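Local coordinates for protein adenylyltransferase and sulfurtransferase uba4 (Chaetomium thermophilum, PDB 6YUB) that probably activates a ubiquitin-like sulfur carrier by adenylation and then thiolates its C terminus, serving tRNA wobble-uridine thiolation and molybdenum cofactor synthesis, at residues B[277-280]-B[281-284]; B[182-185]-B[186-189]; B[132-135]-B[136-139]. One frame throughout, in Å; residues are numbered along the deposited sequence.

Contact 1. Residues B[277-280]-B[281-284]; sequences KDCF and ACGE. With ZN (zinc ion), chain E.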
loop_
_atom_site.group_PDB
_atom_site.type_symbol
_atom_site.label_atom_id
_atom_site.label_comp_id
_atom_site.label_asym_id
_atom_site.label_seq_id
_atom_site.Cartn_x
_atom_site.Cartn_y
_atom_site.Cartn_z
ATOM N N LYS B 277 19.705 -15.430 -20.090
ATOM C CA LYS B 277 20.305 -16.609 -20.701
ATOM C C LYS B 277 21.473 -17.136 -19.879
ATOM O O LYS B 277 21.771 -18.334 -19.928
ATOM C CB LYS B 277 20.759 -16.284 -22.128
ATOM C CG LYS B 277 21.106 -17.511 -22.955
ATOM C CD LYS B 277 20.944 -17.259 -24.449
ATOM C CE LYS B 277 22.008 -16.312 -24.989
ATOM N NZ LYS B 277 22.125 -16.407 -26.474
ATOM N N ASP B 278 22.132 -16.271 -19.111
ATOM C CA ASP B 278 23.307 -16.651 -18.340
ATOM C C ASP B 278 23.040 -16.658 -16.836
ATOM O O ASP B 278 23.957 -16.494 -16.033
ATOM C CB ASP B 278 24.475 -15.719 -18.646
ATOM C CG ASP B 278 24.234 -14.302 -18.147
ATOM O OD1 ASP B 278 23.051 -13.911 -18.013
ATOM O OD2 ASP B 278 25.225 -13.587 -17.887
ATOM N N CYS B 279 21.782 -16.854 -16.435
ATOM C CA CYS B 279 21.453 -16.848 -15.016
ATOM C C CYS B 279 22.048 -18.071 -14.332
ATOM O O CYS B 279 21.916 -19.194 -14.824
ATOM C CB CYS B 279 19.943 -16.821 -14.806
ATOM S SG CYS B 279 19.480 -17.151 -13.087
ATOM N N PHE B 280 22.690 -17.845 -13.184
ATOM C CA PHE B 280 23.310 -18.935 -12.437
ATOM C C PHE B 280 22.342 -20.090 -12.206
ATOM O O PHE B 280 22.747 -21.258 -12.237
ATOM C CB PHE B 280 23.837 -18.402 -11.100
ATOM C CG PHE B 280 24.300 -19.474 -10.152
ATOM C CD1 PHE B 280 25.563 -20.020 -10.270
ATOM C CD2 PHE B 280 23.472 -19.920 -9.135
ATOM C CE1 PHE B 280 25.993 -21.004 -9.397
ATOM C CE2 PHE B 280 23.899 -20.910 -8.258
ATOM C CZ PHE B 280 25.158 -21.447 -8.394
ATOM N N ALA B 281 21.061 -19.785 -11.988
ATOM C CA ALA B 281 20.088 -20.786 -11.571
ATOM C C ALA B 281 19.229 -21.312 -12.716
ATOM O O ALA B 281 19.106 -22.530 -12.883
ATOM C CB ALA B 281 19.182 -20.203 -10.474
ATOM N N CYS B 282 18.612 -20.420 -13.499
ATOM C CA CYS B 282 17.682 -20.828 -14.542
ATOM C C CYS B 282 18.239 -20.655 -15.948
ATOM O O CYS B 282 17.555 -21.000 -16.916
ATOM C CB CYS B 282 16.365 -20.045 -14.410
ATOM S SG CYS B 282 16.507 -18.236 -14.522
ATOM N N GLY B 283 19.461 -20.153 -16.090
ATOM C CA GLY B 283 20.016 -19.862 -17.390
ATOM C C GLY B 283 20.558 -21.086 -18.100
ATOM O O GLY B 283 20.483 -22.218 -17.622
ATOM N N GLU B 284 21.119 -20.834 -19.282
ATOM C CA GLU B 284 21.733 -21.892 -20.072
ATOM C C GLU B 284 22.946 -22.457 -19.344
ATOM O O GLU B 284 23.683 -21.729 -18.673
ATOM C CB GLU B 284 22.139 -21.347 -21.442
ATOM C CG GLU B 284 22.407 -22.403 -22.501
ATOM C CD GLU B 284 22.594 -21.799 -23.883
ATOM O OE1 GLU B 284 23.344 -20.803 -24.005
ATOM O OE2 GLU B 284 21.982 -22.311 -24.844
HETATM ZN ZN ZN E . 17.179 -16.751 -13.037
#
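Cys279 and Cys282 face the same zinc ion from the two halves of a tight turn, and their first torsions differ accordingly. In Cys279 the sulfur stands opposite the backbone N (chi1 168°), which swings it over the turn that follows; in Cys282 it sits between the N and the carbonyl carbon (chi1 59°). Cys279 SG binds the zinc at 2.3 Å and Cys282 SG at 2.2 Å. Each of the four zinc-binding cysteines is modelled in two conformers, and the sulfur geometry is that of one of them. In it, Cys279 SG is also gripped by two backbone N-H groups, Ala281 N at 3.3 Å and Cys282 N at 3.4 Å. Such donors would be expected to spread some of the negative charge of the thiolate. The methyl of Ala281 lies beside the same sulfur, CB to SG 4.0 Å. The turn is then closed by Gly283 N, which donates to Cys279 O at 2.9 Å, and by Glu284 N, which donates to Lys277 O at 2.7 Å. Gly283 CA lies close against Lys277 O. Outermost, Lys277 and Glu284 run alongside each other in the same direction, their opposite charges near but not in contact. The whole is a CxxC zinc knuckle, with sulfur accepting N-H bonds inside its turn, and forms half of the four-cysteine zinc site that Cys184 and Cys187 complete.

Contact 2. Residues B[182-185]-B[186-189]; sequences APCY and RCCF. With ZN (zinc ion), chain E.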
loop_
_atom_site.group_PDB
_atom_site.type_symbol
_atom_site.label_atom_id
_atom_site.label_comp_id
_atom_site.label_asym_id
_atom_site.label_seq_id
_atom_site.Cartn_x
_atom_site.Cartn_y
_atom_site.Cartn_z
ATOM N N ALA B 182 9.625 -16.536 -17.864
ATOM C CA ALA B 182 9.623 -15.633 -16.729
ATOM C C ALA B 182 10.954 -15.711 -15.985
ATOM O O ALA B 182 11.633 -16.745 -16.001
ATOM C CB ALA B 182 8.475 -15.976 -15.782
ATOM N N PRO B 183 11.350 -14.634 -15.316
ATOM C CA PRO B 183 12.622 -14.646 -14.589
ATOM C C PRO B 183 12.513 -15.359 -13.252
ATOM O O PRO B 183 11.424 -15.602 -12.723
ATOM C CB PRO B 183 12.918 -13.156 -14.383
ATOM C CG PRO B 183 11.557 -12.536 -14.272
ATOM C CD PRO B 183 10.652 -13.339 -15.194
ATOM N N CYS B 184 13.683 -15.702 -12.710
ATOM C CA CYS B 184 13.797 -16.127 -11.326
ATOM C C CYS B 184 14.336 -14.953 -10.503
ATOM O O CYS B 184 14.619 -13.871 -11.030
ATOM C CB CYS B 184 14.696 -17.357 -11.209
ATOM S SG CYS B 184 16.408 -16.977 -10.879
ATOM N N TYR B 185 14.486 -15.168 -9.193
ATOM C CA TYR B 185 14.929 -14.078 -8.327
ATOM C C TYR B 185 16.355 -13.644 -8.654
ATOM O O TYR B 185 16.693 -12.464 -8.493
ATOM C CB TYR B 185 14.815 -14.491 -6.857
ATOM C CG TYR B 185 14.964 -13.342 -5.879
ATOM C CD1 TYR B 185 13.901 -12.490 -5.609
ATOM C CD2 TYR B 185 16.164 -13.116 -5.221
ATOM C CE1 TYR B 185 14.031 -11.437 -4.714
ATOM C CE2 TYR B 185 16.306 -12.069 -4.326
ATOM C CZ TYR B 185 15.239 -11.233 -4.078
ATOM O OH TYR B 185 15.378 -10.190 -3.189
ATOM N N ARG B 186 17.206 -14.569 -9.107
ATOM C CA ARG B 186 18.559 -14.190 -9.495
ATOM C C ARG B 186 18.551 -13.380 -10.788
ATOM O O ARG B 186 19.339 -12.441 -10.942
ATOM C CB ARG B 186 19.431 -15.433 -9.655
ATOM C CG ARG B 186 19.834 -16.091 -8.347
ATOM C CD ARG B 186 20.613 -17.370 -8.605
ATOM N NE ARG B 186 20.786 -18.162 -7.392
ATOM C CZ ARG B 186 21.791 -18.018 -6.533
ATOM N NH1 ARG B 186 22.731 -17.107 -6.744
ATOM N NH2 ARG B 186 21.853 -18.791 -5.461
ATOM N N CYS B 187 17.669 -13.732 -11.730
ATOM C CA CYS B 187 17.546 -12.957 -12.957
ATOM C C CYS B 187 17.337 -11.476 -12.663
ATOM O O CYS B 187 17.775 -10.619 -13.438
ATOM C CB CYS B 187 16.378 -13.475 -13.802
ATOM S SG CYS B 187 16.602 -15.096 -14.547
ATOM N N CYS B 188 16.672 -11.160 -11.551
ATOM C CA CYS B 188 16.329 -9.784 -11.223
ATOM C C CYS B 188 17.371 -9.111 -10.336
ATOM O O CYS B 188 17.634 -7.914 -10.497
ATOM C CB CYS B 188 14.967 -9.735 -10.519
ATOM S SG CYS B 188 13.606 -10.512 -11.414
ATOM N N PHE B 189 17.965 -9.850 -9.399
ATOM C CA PHE B 189 18.815 -9.258 -8.374
ATOM C C PHE B 189 20.102 -10.050 -8.220
ATOM O O PHE B 189 20.068 -11.280 -8.120
ATOM C CB PHE B 189 18.082 -9.200 -7.026
ATOM C CG PHE B 189 16.693 -8.648 -7.115
ATOM C CD1 PHE B 189 16.483 -7.332 -7.494
ATOM C CD2 PHE B 189 15.597 -9.437 -6.815
ATOM C CE1 PHE B 189 15.208 -6.817 -7.579
ATOM C CE2 PHE B 189 14.315 -8.925 -6.895
ATOM C CZ PHE B 189 14.121 -7.613 -7.277
HETATM ZN ZN ZN E . 17.179 -16.751 -13.037
#
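Tyr185 and Phe189, four residues apart, make the apolar centre: the Phe189 ring brings CD2 over one face of the tyrosine, toward its rim, 3.3 Å from Tyr185 CZ. The two rings meet obliquely, their planes at 58°. With CG opposite its backbone N (chi1 -168°), the tyrosine swings away from the zinc toward helix 135-148, where its hydroxyl bonds Arg138 NE. With an alanine here, Phe189 CD2 would probably lose the ring it rests on, and Arg138 NE this acceptor. Pro183 CB rests on Cys187 CB at 3.5 Å. The short helix 185-188 opens with a capping box made of two zinc ligands: in the conformers described, Cys187 N donates to Cys184 SG at 3.6 Å, and Cys184 N donates back to Cys187 SG at 3.5 Å. Cys184 SG and Cys187 SG both hold the zinc at 2.3 Å, so the helix start and the metal site share their atoms. At the far end Phe189 N reaches Tyr185 O at 3.0 Å. The polar edge belongs to Arg186, whose CB lies 3.6 Å from Cys184 SG and whose extended chain carries the guanidinium to a salt bridge with Asp143.

Contact 3. Residues B[132-135]-B[136-139]; sequences TDNP and ATRY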
loop_
_atom_site.group_PDB
_atom_site.type_symbol
_atom_site.label_atom_id
_atom_site.label_comp_id
_atom_site.label_asym_id
_atom_site.label_seq_id
_atom_site.Cartn_x
_atom_site.Cartn_y
_atom_site.Cartn_z
ATOM N N THR B 132 9.414 -15.059 4.240
ATOM C CA THR B 132 10.474 -15.201 5.230
ATOM C C THR B 132 11.072 -13.858 5.630
ATOM O O THR B 132 11.488 -13.687 6.782
ATOM C CB THR B 132 11.586 -16.107 4.685
ATOM O OG1 THR B 132 12.199 -15.482 3.542
ATOM C CG2 THR B 132 11.027 -17.462 4.276
ATOM N N ASP B 133 11.136 -12.905 4.701
ATOM C CA ASP B 133 11.789 -11.619 4.946
ATOM C C ASP B 133 13.278 -11.804 5.232
ATOM O O ASP B 133 13.896 -11.000 5.936
ATOM C CB ASP B 133 11.114 -10.866 6.096
ATOM C CG ASP B 133 10.834 -9.413 5.759
ATOM O OD1 ASP B 133 11.612 -8.819 4.983
ATOM O OD2 ASP B 133 9.831 -8.866 6.267
ATOM N N ASN B 134 13.859 -12.869 4.687
ATOM C CA ASN B 134 15.278 -13.178 4.853
ATOM C C ASN B 134 15.939 -13.212 3.481
ATOM O O ASN B 134 15.584 -14.067 2.652
ATOM C CB ASN B 134 15.457 -14.523 5.575
ATOM C CG ASN B 134 16.921 -14.860 5.837
ATOM O OD1 ASN B 134 17.808 -14.508 5.058
ATOM N ND2 ASN B 134 17.174 -15.548 6.941
ATOM N N PRO B 135 16.896 -12.328 3.190
ATOM C CA PRO B 135 17.474 -12.318 1.831
ATOM C C PRO B 135 18.096 -13.643 1.414
ATOM O O PRO B 135 17.896 -14.078 0.272
ATOM C CB PRO B 135 18.521 -11.192 1.894
ATOM C CG PRO B 135 18.687 -10.852 3.345
ATOM C CD PRO B 135 17.404 -11.224 4.025
ATOM N N ALA B 136 18.842 -14.303 2.302
ATOM C CA ALA B 136 19.459 -15.576 1.945
ATOM C C ALA B 136 18.403 -16.618 1.600
ATOM O O ALA B 136 18.508 -17.317 0.585
ATOM C CB ALA B 136 20.344 -16.072 3.091
ATOM N N THR B 137 17.373 -16.743 2.442
ATOM C CA THR B 137 16.319 -17.715 2.181
ATOM C C THR B 137 15.597 -17.411 0.874
ATOM O O THR B 137 15.168 -18.334 0.174
ATOM C CB THR B 137 15.327 -17.737 3.346
ATOM O OG1 THR B 137 16.036 -17.630 4.585
ATOM C CG2 THR B 137 14.529 -19.027 3.344
ATOM N N ARG B 138 15.459 -16.130 0.526
ATOM C CA ARG B 138 14.818 -15.765 -0.733
ATOM C C ARG B 138 15.509 -16.435 -1.916
ATOM O O ARG B 138 14.848 -16.973 -2.813
ATOM C CB ARG B 138 14.817 -14.247 -0.907
ATOM C CG ARG B 138 13.608 -13.567 -0.287
ATOM C CD ARG B 138 13.276 -12.248 -0.975
ATOM N NE ARG B 138 14.197 -11.174 -0.613
ATOM C CZ ARG B 138 14.228 -10.589 0.582
ATOM N NH1 ARG B 138 13.398 -10.984 1.538
ATOM N NH2 ARG B 138 15.095 -9.614 0.823
ATOM N N TYR B 139 16.845 -16.406 -1.938
ATOM C CA TYR B 139 17.573 -17.044 -3.029
ATOM C C TYR B 139 17.382 -18.554 -3.006
ATOM O O TYR B 139 17.253 -19.185 -4.061
ATOM C CB TYR B 139 19.058 -16.681 -2.952
ATOM C CG TYR B 139 19.366 -15.279 -3.439
ATOM C CD1 TYR B 139 19.553 -15.020 -4.787
ATOM C CD2 TYR B 139 19.465 -14.217 -2.549
ATOM C CE1 TYR B 139 19.832 -13.740 -5.241
ATOM C CE2 TYR B 139 19.742 -12.936 -2.991
ATOM C CZ TYR B 139 19.924 -12.705 -4.338
ATOM O OH TYR B 139 20.203 -11.434 -4.784
HETATM O O HOH W 1 13.804 -8.600 3.649
HETATM O O HOH W 2 10.607 -12.790 2.182
#
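Asn134 OD1 receives two backbone N-H groups from the first turn of helix 135-148, Ala136 N at 3.0 Å and Thr137 N at 3.5 Å. Both bonds are weak, the first through its bent angle of 125°. The amide carbon CG stands opposite the backbone N (chi1 -177°), and this turns OD1 back over the helix start. The Asn134 and Thr137 side chains cross at about a right angle, with Thr137 OG1 3.2 Å from Asn134 CG. Thr132 and Thr137 touch through their methyls, while Thr132 OG1 accepts a weak bond from Asn134 N and is itself held by Asp130. Arg138 N donates to Asn134 O at 3.0 Å. Its side chain bends at chi3 (-75°) and folds back, laying one guanidinium face over Pro135 CA and the Asn134 carbonyl, while NE bonds Tyr185 OH. At the edge of that group NH1 reaches two waters. One accepts from Arg138 NH1 at 3.2 Å and lies 2.6 Å from Asp133 OD1, a hydrogen bond it probably donates; the other accepts from Asp133 N and, weakly, from NH1. Asp133 OD1 also accepts from Ser157 N. Water thus bridges Arg138 NH1 and Asp133 OD1, which at 4.4 Å are too far apart for a salt bridge. This Asn N-cap, at a strand-to-helix junction of the Rossmann-like, N-terminal ThiF-family part of the protein, lies in the predicted ATP site.

Overall arrangement
Along the chain the three contacts come in series, none nested or crossed. Contact 3 comes first, closing the turn from strand 127-130 into helix 135-148, where the ATP site is predicted. Contact 2 follows after the hairpin of strands 152-158 and 161-167, closes the turn into helix 185-188, and touches the earlier helix: Tyr139 meets Tyr185 edge-to-face, and its hydroxyl weakly bonds Phe189 O. Contact 1 closes a loop far along the chain, after strand 267-271, and joins contact 2 through the zinc, while Phe280 and Ala281 lie against Arg186. Contacts 1 and 3 do not touch, but contact 1 rests on helix 135-148, as contact 2 does, and contact 3 begins it.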